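Local coordinates for putative methyltransferase from antibiotic biosynthesis pathway (Anabaena variabilis ATCC 29413, PDB 3EGE), which probably transfers methyl groups from S-adenosylmethionine to a substrate that is not known, as a member of the methyltransferase superfamily, at residues R21-N24 and A25-L29; V98-I101 and L102-H105; R119-D123 and G124-L128; F131-R134 and L135-R138; L156-D159 and E160-L164. One frame throughout, in Å; residues are numbered along the deposited sequence.

Interaction 1. Residues R21-N24 and A25-L29; sequences RIVN and AIINL
I22 and I26 meet one turn apart on helix 20-30, CG2 of I22 lying 3.9 Å from CD1 of I26, with the two side chains set aslant to each other. On the adjoining ridge V23 and I27 run side by side and point the same way; V23 CG1 is 4.1 Å from I27 CG1. The torsions differ between these two: in V23 the branch that touches is the one trans to the backbone N (chi1 176°), whereas I27 reaches with CG1, which is trans to its carbonyl carbon. Beneath both pairs runs the alpha-helical i to i+4 ladder. Its straightest rung is I27 N to V23 O at 2.8 Å (168° at the hydrogen), followed by I26 N to I22 O at 2.9 Å. A25 N approaches R21 O from above the carbonyl plane, at 3.1 Å. Further out, I22 and V23 rest on Y48 of helix 47-53, and I26 packs on F254 of strand 252-258. The guanidinium of R21 is held by salt bridges to D19 and D183. The helix is thus amphipathic: I22, V23, I26 and I27 make apolar contacts with the fold, the backbone N-H groups of A25 to L29 bond along the helix, and N24 and N28 occupy the more exposed flank.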
loop_
_atom_site.group_PDB
_atom_site.type_symbol
_atom_site.label_atom_id
_atom_site.label_comp_id
_atom_site.label_asym_id
_atom_site.label_seq_id
_atom_site.Cartn_x
_atom_site.Cartn_y
_atom_site.Cartn_z
ATOM N N ARG A 21 10.158 -8.236 -1.666
ATOM C CA ARG A 21 10.818 -7.283 -0.760
ATOM C C ARG A 21 9.836 -6.627 0.199
ATOM O O ARG A 21 10.178 -6.370 1.353
ATOM C CB ARG A 21 11.611 -6.255 -1.545
ATOM C CG ARG A 21 12.815 -6.894 -2.178
ATOM C CD ARG A 21 13.387 -6.075 -3.248
ATOM N NE ARG A 21 12.487 -5.946 -4.399
ATOM C CZ ARG A 21 12.833 -5.385 -5.554
ATOM N NH1 ARG A 21 14.080 -4.981 -5.767
ATOM N NH2 ARG A 21 11.948 -5.290 -6.528
ATOM N N ILE A 22 8.619 -6.375 -0.282
ATOM C CA ILE A 22 7.556 -5.862 0.572
ATOM C C ILE A 22 7.136 -6.983 1.549
ATOM O O ILE A 22 7.043 -6.732 2.751
ATOM C CB ILE A 22 6.379 -5.301 -0.230
ATOM C CG1 ILE A 22 6.869 -4.116 -1.087
ATOM C CG2 ILE A 22 5.267 -4.854 0.724
ATOM C CD1 ILE A 22 5.790 -3.422 -1.892
ATOM N N VAL A 23 6.960 -8.212 1.045
ATOM C CA VAL A 23 6.581 -9.367 1.893
ATOM C C VAL A 23 7.629 -9.620 2.981
ATOM O O VAL A 23 7.260 -9.793 4.135
ATOM C CB VAL A 23 6.369 -10.681 1.066
ATOM C CG1 VAL A 23 6.071 -11.859 1.984
ATOM C CG2 VAL A 23 5.274 -10.488 0.012
ATOM N N ASN A 24 8.912 -9.648 2.603
ATOM C CA ASN A 24 10.025 -9.816 3.564
ATOM C C ASN A 24 10.039 -8.705 4.638
ATOM O O ASN A 24 10.278 -8.987 5.814
ATOM C CB ASN A 24 11.400 -9.870 2.854
ATOM C CG ASN A 24 11.595 -11.123 1.971
ATOM O OD1 ASN A 24 10.895 -12.114 2.095
ATOM N ND2 ASN A 24 12.554 -11.048 1.063
ATOM N N ALA A 25 9.757 -7.470 4.214
ATOM C CA ALA A 25 9.637 -6.304 5.113
ATOM C C ALA A 25 8.508 -6.514 6.134
ATOM O O ALA A 25 8.721 -6.332 7.333
ATOM C CB ALA A 25 9.390 -5.007 4.296
ATOM N N ILE A 26 7.330 -6.915 5.649
ATOM C CA ILE A 26 6.152 -7.206 6.512
ATOM C C ILE A 26 6.457 -8.371 7.471
ATOM O O ILE A 26 6.205 -8.272 8.677
ATOM C CB ILE A 26 4.898 -7.551 5.684
ATOM C CG1 ILE A 26 4.460 -6.362 4.801
ATOM C CG2 ILE A 26 3.710 -7.942 6.592
ATOM C CD1 ILE A 26 3.563 -6.795 3.628
ATOM N N ILE A 27 7.018 -9.455 6.932
ATOM C CA ILE A 27 7.401 -10.621 7.728
ATOM C C ILE A 27 8.386 -10.243 8.841
ATOM O O ILE A 27 8.225 -10.704 9.974
ATOM C CB ILE A 27 7.974 -11.783 6.836
ATOM C CG1 ILE A 27 6.861 -12.405 5.980
ATOM C CG2 ILE A 27 8.638 -12.905 7.677
ATOM C CD1 ILE A 27 5.794 -13.209 6.740
ATOM N N ASN A 28 9.379 -9.401 8.523
ATOM C CA ASN A 28 10.384 -8.982 9.516
ATOM C C ASN A 28 9.780 -8.126 10.637
ATOM O O ASN A 28 10.072 -8.359 11.815
ATOM C CB ASN A 28 11.606 -8.340 8.842
ATOM C CG ASN A 28 12.388 -9.345 7.965
ATOM O OD1 ASN A 28 12.533 -10.527 8.309
ATOM N ND2 ASN A 28 12.894 -8.867 6.833
ATOM N N LEU A 29 8.902 -7.190 10.272
ATOM C CA LEU A 29 8.197 -6.369 11.271
ATOM C C LEU A 29 7.215 -7.168 12.164
ATOM O O LEU A 29 7.006 -6.818 13.329
ATOM C CB LEU A 29 7.471 -5.190 10.603
ATOM C CG LEU A 29 8.392 -4.097 10.042
ATOM C CD1 LEU A 29 7.582 -3.042 9.298
ATOM C CD2 LEU A 29 9.271 -3.459 11.161
#

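Interaction 2. Residues V98-I101 and L102-H105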
loop_
_atom_site.group_PDB
_atom_site.type_symbol
_atom_site.label_atom_id
_atom_site.label_comp_id
_atom_site.label_asym_id
_atom_site.label_seq_id
_atom_site.Cartn_x
_atom_site.Cartn_y
_atom_site.Cartn_z
ATOM N N VAL A 98 -1.489 -8.086 13.095
ATOM C CA VAL A 98 -2.393 -7.365 12.243
ATOM C C VAL A 98 -1.587 -6.563 11.234
ATOM O O VAL A 98 -0.591 -5.936 11.598
ATOM C CB VAL A 98 -3.274 -6.385 13.077
ATOM C CG1 VAL A 98 -4.251 -5.603 12.171
ATOM C CG2 VAL A 98 -4.043 -7.122 14.199
ATOM N N ILE A 99 -2.033 -6.582 9.975
ATOM C CA ILE A 99 -1.426 -5.787 8.912
ATOM C C ILE A 99 -2.466 -4.980 8.101
ATOM O O ILE A 99 -3.636 -5.360 8.011
ATOM C CB ILE A 99 -0.549 -6.668 7.931
ATOM C CG1 ILE A 99 -1.413 -7.519 6.976
ATOM C CG2 ILE A 99 0.424 -7.554 8.708
ATOM C CD1 ILE A 99 -0.622 -8.186 5.916
ATOM N N SER A 100 -2.021 -3.862 7.542
ATOM C CA SER A 100 -2.810 -3.122 6.526
ATOM C C SER A 100 -1.797 -2.534 5.544
ATOM O O SER A 100 -1.018 -1.625 5.898
ATOM C CB SER A 100 -3.739 -2.059 7.105
ATOM O OG SER A 100 -4.701 -1.715 6.126
ATOM N N ILE A 101 -1.781 -3.109 4.342
ATOM C CA ILE A 101 -0.813 -2.777 3.300
ATOM C C ILE A 101 -1.440 -1.826 2.275
ATOM O O ILE A 101 -2.268 -2.236 1.467
ATOM C CB ILE A 101 -0.262 -4.078 2.633
ATOM C CG1 ILE A 101 0.207 -5.099 3.726
ATOM C CG2 ILE A 101 0.794 -3.723 1.548
ATOM C CD1 ILE A 101 1.144 -4.510 4.931
ATOM N N LEU A 102 -1.048 -0.553 2.361
ATOM C CA LEU A 102 -1.550 0.528 1.485
ATOM C C LEU A 102 -3.088 0.521 1.370
ATOM O O LEU A 102 -3.646 0.500 0.274
ATOM C CB LEU A 102 -0.862 0.501 0.103
ATOM C CG LEU A 102 0.663 0.738 0.066
ATOM C CD1 LEU A 102 1.152 0.465 -1.357
ATOM C CD2 LEU A 102 1.069 2.159 0.531
ATOM N N ALA A 103 -3.727 0.541 2.539
ATOM C CA ALA A 103 -5.185 0.489 2.673
ATOM C C ALA A 103 -5.807 1.499 3.633
ATOM O O ALA A 103 -6.894 1.969 3.338
ATOM C CB ALA A 103 -5.604 -0.924 3.093
ATOM N N ILE A 104 -5.133 1.840 4.747
ATOM C CA ILE A 104 -5.715 2.688 5.820
ATOM C C ILE A 104 -6.255 4.047 5.378
ATOM O O ILE A 104 -7.139 4.602 6.030
ATOM C CB ILE A 104 -4.774 2.849 7.097
ATOM C CG1 ILE A 104 -3.498 3.689 6.831
ATOM C CG2 ILE A 104 -4.387 1.495 7.650
ATOM C CD1 ILE A 104 -2.707 4.107 8.147
ATOM N N HIS A 105 -5.685 4.578 4.291
ATOM C CA HIS A 105 -6.167 5.806 3.646
ATOM C C HIS A 105 -7.543 5.690 3.030
ATOM O O HIS A 105 -8.166 6.718 2.784
ATOM C CB HIS A 105 -5.165 6.369 2.628
ATOM C CG HIS A 105 -4.902 5.489 1.453
ATOM N ND1 HIS A 105 -4.185 4.314 1.546
ATOM C CD2 HIS A 105 -5.183 5.662 0.138
ATOM C CE1 HIS A 105 -4.083 3.773 0.344
ATOM N NE2 HIS A 105 -4.675 4.572 -0.527
HETATM O O HOH W 1 -2.072 0.864 5.071
#
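S100, A103 and I104 meet where strand 97-101, in the parallel part of the Rossmann-like methyltransferase sheet, runs out into the loop leading to helix 110-120. The hydroxyl of S100 stands trans to its backbone N (chi1 -163°), which brings OG 3.3 Å from A103 CB and 3.6 Å from I104 CG2. These are van der Waals contacts; the polar partner of OG is the carbonyl oxygen of I41, at the end of neighbouring strand 37-41. I104 has CG1 tucked between its backbone N and carbonyl carbon (chi1 69°), and this rotation turns CG2 back over S100, 3.7 Å from S100 CB. L102 takes a positive phi (48°), a left-handed conformation that bends the chain sharply and helps to bring A103 CB to S100 OG. A103 also touches G42, G44 and G47, a possible Rossmann-type glycine motif, and lies near a bound ethanediol, probably from the crystallisation liquor; the setting is consistent with the edge of a cofactor pocket as in related enzymes. One water spans the bend, giving a hydrogen to S100 O at 2.8 Å and accepting one from A103 N at 3.0 Å.

Interaction 3. Residues R119-D123 and G124-L128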
loop_
_atom_site.group_PDB
_atom_site.type_symbol
_atom_site.label_atom_id
_atom_site.label_comp_id
_atom_site.label_asym_id
_atom_site.label_seq_id
_atom_site.Cartn_x
_atom_site.Cartn_y
_atom_site.Cartn_z
ATOM N N ARG A 119 -8.113 -4.438 19.520
ATOM C CA ARG A 119 -9.087 -5.350 20.151
ATOM C C ARG A 119 -8.858 -6.817 19.766
ATOM O O ARG A 119 -8.971 -7.715 20.620
ATOM C CB ARG A 119 -10.515 -4.924 19.776
ATOM C CG ARG A 119 -11.642 -5.762 20.382
ATOM C CD ARG A 119 -13.019 -5.358 19.890
ATOM N NE ARG A 119 -13.187 -5.574 18.448
ATOM C CZ ARG A 119 -13.412 -6.749 17.865
ATOM N NH1 ARG A 119 -13.422 -7.881 18.552
ATOM N NH2 ARG A 119 -13.552 -6.784 16.560
ATOM N N ILE A 120 -8.533 -7.042 18.492
ATOM C CA ILE A 120 -8.343 -8.395 17.952
ATOM C C ILE A 120 -6.976 -9.011 18.203
ATOM O O ILE A 120 -6.846 -10.247 18.175
ATOM C CB ILE A 120 -8.725 -8.490 16.418
ATOM C CG1 ILE A 120 -7.705 -7.765 15.495
ATOM C CG2 ILE A 120 -10.161 -8.007 16.237
ATOM C CD1 ILE A 120 -7.917 -7.990 13.985
ATOM N N ILE A 121 -5.982 -8.164 18.483
ATOM C CA ILE A 121 -4.593 -8.617 18.606
ATOM C C ILE A 121 -4.223 -9.199 19.995
ATOM O O ILE A 121 -4.680 -8.706 21.030
ATOM C CB ILE A 121 -3.601 -7.496 18.148
ATOM C CG1 ILE A 121 -2.276 -8.107 17.613
ATOM C CG2 ILE A 121 -3.394 -6.442 19.264
ATOM C CD1 ILE A 121 -1.263 -7.075 17.006
ATOM N N ARG A 122 -3.387 -10.243 19.982
ATOM C CA ARG A 122 -2.834 -10.870 21.188
ATOM C C ARG A 122 -1.460 -10.226 21.521
ATOM O O ARG A 122 -1.451 -9.042 21.882
ATOM C CB ARG A 122 -2.727 -12.370 20.998
ATOM C CG ARG A 122 -4.028 -13.088 20.873
ATOM C CD ARG A 122 -3.707 -14.451 20.307
ATOM N NE ARG A 122 -4.917 -15.132 19.969
ATOM C CZ ARG A 122 -5.112 -15.913 18.899
ATOM N NH1 ARG A 122 -4.168 -16.166 17.982
ATOM N NH2 ARG A 122 -6.317 -16.449 18.757
ATOM N N ASP A 123 -0.330 -10.948 21.386
ATOM C CA ASP A 123 1.011 -10.426 21.775
ATOM C C ASP A 123 1.844 -9.813 20.673
ATOM O O ASP A 123 2.888 -9.224 20.976
ATOM C CB ASP A 123 1.886 -11.543 22.381
ATOM C CG ASP A 123 1.272 -12.193 23.582
ATOM O OD1 ASP A 123 0.486 -11.553 24.308
ATOM O OD2 ASP A 123 1.603 -13.367 23.789
ATOM N N GLY A 124 1.434 -9.964 19.415
ATOM C CA GLY A 124 2.232 -9.468 18.300
ATOM C C GLY A 124 2.107 -7.987 18.008
ATOM O O GLY A 124 1.666 -7.191 18.853
ATOM N N THR A 125 2.460 -7.648 16.768
ATOM C CA THR A 125 2.573 -6.283 16.324
ATOM C C THR A 125 1.621 -5.940 15.169
ATOM O O THR A 125 1.177 -6.816 14.404
ATOM C CB THR A 125 4.062 -5.960 15.936
ATOM O OG1 THR A 125 4.377 -6.533 14.675
ATOM C CG2 THR A 125 5.067 -6.480 17.006
ATOM N N ILE A 126 1.298 -4.646 15.114
ATOM C CA ILE A 126 0.493 -4.036 14.081
ATOM C C ILE A 126 1.540 -3.455 13.106
ATOM O O ILE A 126 2.434 -2.728 13.539
ATOM C CB ILE A 126 -0.464 -2.959 14.659
ATOM C CG1 ILE A 126 -1.476 -3.606 15.641
ATOM C CG2 ILE A 126 -1.209 -2.265 13.537
ATOM C CD1 ILE A 126 -2.414 -2.610 16.344
ATOM N N VAL A 127 1.472 -3.863 11.840
ATOM C CA VAL A 127 2.378 -3.412 10.787
ATOM C C VAL A 127 1.533 -2.734 9.683
ATOM O O VAL A 127 0.759 -3.388 9.009
ATOM C CB VAL A 127 3.183 -4.609 10.182
ATOM C CG1 VAL A 127 4.168 -4.120 9.062
ATOM C CG2 VAL A 127 3.928 -5.377 11.286
ATOM N N LEU A 128 1.699 -1.423 9.513
ATOM C CA LEU A 128 0.974 -0.650 8.493
ATOM C C LEU A 128 1.953 -0.150 7.425
ATOM O O LEU A 128 2.911 0.489 7.778
ATOM C CB LEU A 128 0.271 0.562 9.147
ATOM C CG LEU A 128 -0.625 0.286 10.377
ATOM C CD1 LEU A 128 -1.263 1.598 10.910
ATOM C CD2 LEU A 128 -1.702 -0.745 10.076
HETATM O O HOH W 2 0.152 -7.172 21.209
#
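I121 turns its long branch inward across the connection after helix 110-120, and its end carbon CD1 meets I126 CG1 at 3.7 Å. CG1 of I121 lies roughly trans to the backbone N (chi1 -152°) and the chain continues extended, which carries methyl CD1 across the bend to the carbonyls of G124 and T125, 3.5 Å from G124 O and 3.6 Å from T125 O. I126 answers from the first residue of its strand with CG1, which is trans to its own carbonyl carbon and leans back to the turn. R122 and D123 point the other way, toward the outside of the bend. G124, without a side chain, passes close to the isoleucine. A water braces the turn by donating to R122 O at 2.6 Å and to G124 O at 2.8 Å, joining two carbonyls that could not bond to each other. The guanidinium of R122 is held outside the turn, NE donating to K93 O, and T125 OG1 bonds to L29 O of helix 20-30. The bend closes the beta-alpha-beta unit of strand 97-101, helix 110-120 and strand 126-131: I121 packs on V98 of the first strand, I126 on M117 of the helix, and the backbone of I126 joins T257 of antiparallel strand 252-258.

Interaction 4. Residues F131-R134 and L135-R138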
loop_
_atom_site.group_PDB
_atom_site.type_symbol
_atom_site.label_atom_id
_atom_site.label_comp_id
_atom_site.label_asym_id
_atom_site.label_seq_id
_atom_site.Cartn_x
_atom_site.Cartn_y
_atom_site.Cartn_z
ATOM N N PHE A 131 1.801 5.942 3.808
ATOM C CA PHE A 131 2.556 6.989 3.176
ATOM C C PHE A 131 2.199 8.395 3.677
ATOM O O PHE A 131 1.141 8.633 4.287
ATOM C CB PHE A 131 2.285 6.951 1.644
ATOM C CG PHE A 131 0.853 7.264 1.283
ATOM C CD1 PHE A 131 -0.117 6.264 1.309
ATOM C CD2 PHE A 131 0.457 8.559 0.986
ATOM C CE1 PHE A 131 -1.458 6.545 1.025
ATOM C CE2 PHE A 131 -0.881 8.857 0.695
ATOM C CZ PHE A 131 -1.840 7.849 0.718
ATOM N N ASP A 132 3.107 9.309 3.338
ATOM C CA ASP A 132 2.921 10.730 3.456
ATOM C C ASP A 132 3.671 11.401 2.270
ATOM O O ASP A 132 4.902 11.534 2.280
ATOM C CB ASP A 132 3.404 11.231 4.794
ATOM C CG ASP A 132 3.094 12.691 5.011
ATOM O OD1 ASP A 132 2.628 13.373 4.054
ATOM O OD2 ASP A 132 3.318 13.141 6.143
ATOM N N ILE A 133 2.904 11.856 1.282
ATOM C CA ILE A 133 3.450 12.526 0.086
ATOM C C ILE A 133 4.278 13.804 0.435
ATOM O O ILE A 133 5.216 14.153 -0.285
ATOM C CB ILE A 133 2.307 12.855 -0.949
ATOM C CG1 ILE A 133 2.858 13.006 -2.374
ATOM C CG2 ILE A 133 1.532 14.113 -0.519
ATOM C CD1 ILE A 133 3.440 11.788 -2.960
ATOM N N ARG A 134 3.930 14.455 1.554
ATOM C CA ARG A 134 4.650 15.607 2.105
ATOM C C ARG A 134 6.120 15.305 2.443
ATOM O O ARG A 134 6.919 16.249 2.569
ATOM C CB ARG A 134 3.925 16.185 3.363
ATOM C CG ARG A 134 2.585 16.909 3.077
ATOM C CD ARG A 134 1.668 17.115 4.307
ATOM N NE ARG A 134 1.123 15.821 4.525
ATOM C CZ ARG A 134 -0.116 15.380 4.302
ATOM N NH1 ARG A 134 -1.163 16.152 4.053
ATOM N NH2 ARG A 134 -0.302 14.105 4.487
ATOM N N LEU A 135 6.446 14.014 2.642
ATOM C CA LEU A 135 7.813 13.540 2.943
ATOM C C LEU A 135 8.574 13.048 1.712
ATOM O O LEU A 135 9.773 12.750 1.816
ATOM C CB LEU A 135 7.755 12.398 3.953
ATOM C CG LEU A 135 7.089 12.692 5.300
ATOM C CD1 LEU A 135 6.955 11.391 6.094
ATOM C CD2 LEU A 135 7.889 13.747 6.023
ATOM N N ALA A 136 7.889 12.968 0.562
ATOM C CA ALA A 136 8.499 12.529 -0.673
ATOM C C ALA A 136 9.449 13.598 -1.274
ATOM O O ALA A 136 9.323 14.826 -1.043
ATOM C CB ALA A 136 7.416 12.130 -1.695
ATOM N N GLN A 137 10.425 13.093 -2.016
ATOM C CA GLN A 137 11.313 13.925 -2.774
ATOM C C GLN A 137 10.614 14.214 -4.122
ATOM O O GLN A 137 9.631 13.551 -4.477
ATOM C CB GLN A 137 12.694 13.277 -2.902
ATOM C CG GLN A 137 12.840 12.060 -3.786
ATOM C CD GLN A 137 14.215 11.408 -3.572
ATOM O OE1 GLN A 137 14.385 10.558 -2.688
ATOM N NE2 GLN A 137 15.214 11.854 -4.337
ATOM N N ARG A 138 11.073 15.264 -4.800
ATOM C CA ARG A 138 10.552 15.693 -6.113
ATOM C C ARG A 138 10.526 14.505 -7.107
ATOM O O ARG A 138 11.548 13.887 -7.321
ATOM C CB ARG A 138 11.447 16.818 -6.639
ATOM C CG ARG A 138 11.146 17.338 -8.035
ATOM C CD ARG A 138 10.069 18.388 -8.083
ATOM N NE ARG A 138 9.581 18.549 -9.451
ATOM C CZ ARG A 138 10.254 19.124 -10.450
ATOM N NH1 ARG A 138 11.454 19.670 -10.299
ATOM N NH2 ARG A 138 9.688 19.172 -11.637
#
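D132 and L135 make the main side-chain contact here, crossing at about a right angle, with D132 CB 3.8 Å from L135 CD1. A second apolar touch is looser: I133 CD1 stands 4.2 Å from A136 CB. I133 continues onto W149, A152 and L153 of helix 146-153. The backbone bonds are two of the i to i+3 kind. L135 N donates to D132 O at 2.9 Å, and A136 N to I133 O at 3.0 Å; both donors lie well above the planes of the carbonyls they reach. Together they wind the chain tightly just after strand 126-131, in the loop that leads toward helix 146-153. The turn opens as an Asx turn: D132 OD1 accepts from the backbone N of R134 at 3.0 Å, the donor standing above the carboxylate plane. Charge adds to this. With CG trans to its backbone N (chi1 -174°), D132 holds its carboxylate beside R134, whose chain bends at chi3 (-76°) and brings NE back to the same OD1. In that salt bridge R134 NE meets D132 OD1 at 2.9 Å on the syn side, somewhat out of the carboxylate plane, and a weak bond from NH2 joins it. The other oxygen, OD2, takes the backbone N of L158 at the start of helix 158-169. R134 NH2 also donates to the carbonyl oxygen of F155.

Interaction 5. Residues L156-D159 and E160-L164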
loop_
_atom_site.group_PDB
_atom_site.type_symbol
_atom_site.label_atom_id
_atom_site.label_comp_id
_atom_site.label_asym_id
_atom_site.label_seq_id
_atom_site.Cartn_x
_atom_site.Cartn_y
_atom_site.Cartn_z
ATOM N N LEU A 156 -3.742 12.082 5.859
ATOM C CA LEU A 156 -3.070 12.669 6.997
ATOM C C LEU A 156 -1.541 12.631 6.993
ATOM O O LEU A 156 -0.939 11.683 6.486
ATOM C CB LEU A 156 -3.451 11.905 8.275
ATOM C CG LEU A 156 -4.872 11.860 8.792
ATOM C CD1 LEU A 156 -4.906 10.921 9.991
ATOM C CD2 LEU A 156 -5.352 13.256 9.141
ATOM N N PRO A 157 -0.907 13.660 7.587
ATOM C CA PRO A 157 0.530 13.623 7.827
ATOM C C PRO A 157 0.951 12.390 8.667
ATOM O O PRO A 157 0.175 11.927 9.515
ATOM C CB PRO A 157 0.773 14.901 8.645
ATOM C CG PRO A 157 -0.275 15.823 8.173
ATOM C CD PRO A 157 -1.481 14.954 8.003
ATOM N N LEU A 158 2.169 11.893 8.434
ATOM C CA LEU A 158 2.685 10.702 9.124
ATOM C C LEU A 158 2.615 10.821 10.652
ATOM O O LEU A 158 2.293 9.848 11.325
ATOM C CB LEU A 158 4.133 10.397 8.704
ATOM C CG LEU A 158 4.667 8.994 9.056
ATOM C CD1 LEU A 158 3.999 7.934 8.170
ATOM C CD2 LEU A 158 6.182 8.977 8.896
ATOM N N ASP A 159 2.914 12.006 11.181
ATOM C CA ASP A 159 2.856 12.261 12.629
ATOM C C ASP A 159 1.455 12.099 13.211
ATOM O O ASP A 159 1.318 11.543 14.296
ATOM C CB ASP A 159 3.451 13.651 12.975
ATOM C CG ASP A 159 4.975 13.690 12.841
ATOM O OD1 ASP A 159 5.614 12.605 12.706
ATOM O OD2 ASP A 159 5.551 14.819 12.893
ATOM N N GLU A 160 0.434 12.577 12.490
ATOM C CA GLU A 160 -0.969 12.384 12.897
ATOM C C GLU A 160 -1.328 10.890 12.908
ATOM O O GLU A 160 -1.947 10.411 13.864
ATOM C CB GLU A 160 -1.945 13.190 12.020
ATOM C CG GLU A 160 -1.769 14.719 12.235
ATOM C CD GLU A 160 -2.780 15.617 11.479
ATOM O OE1 GLU A 160 -3.913 15.165 11.185
ATOM O OE2 GLU A 160 -2.439 16.803 11.214
ATOM N N GLN A 161 -0.871 10.164 11.885
ATOM C CA GLN A 161 -1.107 8.719 11.768
ATOM C C GLN A 161 -0.478 7.979 12.941
ATOM O O GLN A 161 -1.160 7.161 13.597
ATOM C CB GLN A 161 -0.555 8.145 10.458
ATOM C CG GLN A 161 -1.187 8.689 9.184
ATOM C CD GLN A 161 -0.543 8.101 7.940
ATOM O OE1 GLN A 161 -0.444 6.878 7.796
ATOM N NE2 GLN A 161 -0.122 8.968 7.022
ATOM N N ILE A 162 0.800 8.288 13.198
ATOM C CA ILE A 162 1.553 7.706 14.312
ATOM C C ILE A 162 0.830 7.978 15.637
ATOM O O ILE A 162 0.615 7.066 16.423
ATOM C CB ILE A 162 3.009 8.247 14.391
ATOM C CG1 ILE A 162 3.839 7.709 13.213
ATOM C CG2 ILE A 162 3.697 7.827 15.736
ATOM C CD1 ILE A 162 5.193 8.436 13.007
ATOM N N ASN A 163 0.471 9.244 15.857
ATOM C CA ASN A 163 -0.256 9.661 17.058
ATOM C C ASN A 163 -1.612 8.915 17.250
ATOM O O ASN A 163 -1.884 8.460 18.344
ATOM C CB ASN A 163 -0.439 11.191 17.036
ATOM C CG ASN A 163 -1.126 11.734 18.285
ATOM O OD1 ASN A 163 -1.017 11.175 19.390
ATOM N ND2 ASN A 163 -1.827 12.851 18.117
ATOM N N LEU A 164 -2.432 8.788 16.192
ATOM C CA LEU A 164 -3.741 8.109 16.298
ATOM C C LEU A 164 -3.581 6.634 16.639
ATOM O O LEU A 164 -4.364 6.088 17.411
ATOM C CB LEU A 164 -4.598 8.257 15.029
ATOM C CG LEU A 164 -5.231 9.612 14.677
ATOM C CD1 LEU A 164 -5.977 9.473 13.365
ATOM C CD2 LEU A 164 -6.178 10.123 15.749
#
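Q161 NE2 is shared by two carbonyl oxygens, L156 O just before helix 158-169 and F131 O at the end of strand 126-131. The bond from Q161 NE2 to L156 O is 2.9 Å long, and the amide nitrogen sits above that carbonyl plane. An extended chain beyond CG carries the amide back along the first turn, and OE1 is fixed in turn by T130 OG1, so both ends of this buried group are satisfied. P157 occupies the N-cap position, and its carbonyl begins the helical ladder by accepting Q161 N at 3.1 Å from P157 O, in the carbonyl plane. Its ring lies alongside the E160 side chain, P157 CD 3.8 Å from E160 CD. L156 reaches along the helix to L164 instead: L156 CD1 meets L164 CD1 at 3.8 Å, the two leucines crossing at about a right angle. On another side L158, with CG trans to its backbone N (chi1 -165°), places CG 4.0 Å from I162 CD1. These groups divide the surroundings. L156 and L164 face L110 of helix 110-120, while L158 and I162 pack on I255 of strand 252-258; I162 also reaches V173 and A175 of strand 172-181, so the helix packs against these two neighbouring strands.

How the interactions relate
Interaction 2 is the most buried and lies nearest the centre of the chain; the other four mix buried with exposed residues. Interaction 1 lies within a helix and interaction 5 at a helix start; both are rich in branched aliphatic contacts and pack on strand 252-258, though they do not touch each other. Interactions 2 and 3 hold neighbouring strands of one beta-alpha-beta unit, joined by V98 O to V127 N at 2.9 Å, and each has a water bridging its bend. I26 and L29 of interaction 1 lie against these strands. Interaction 4 has a salt bridge, D132 to R134, within its own partly buried turn, and it binds interaction 5 through D132 and F131.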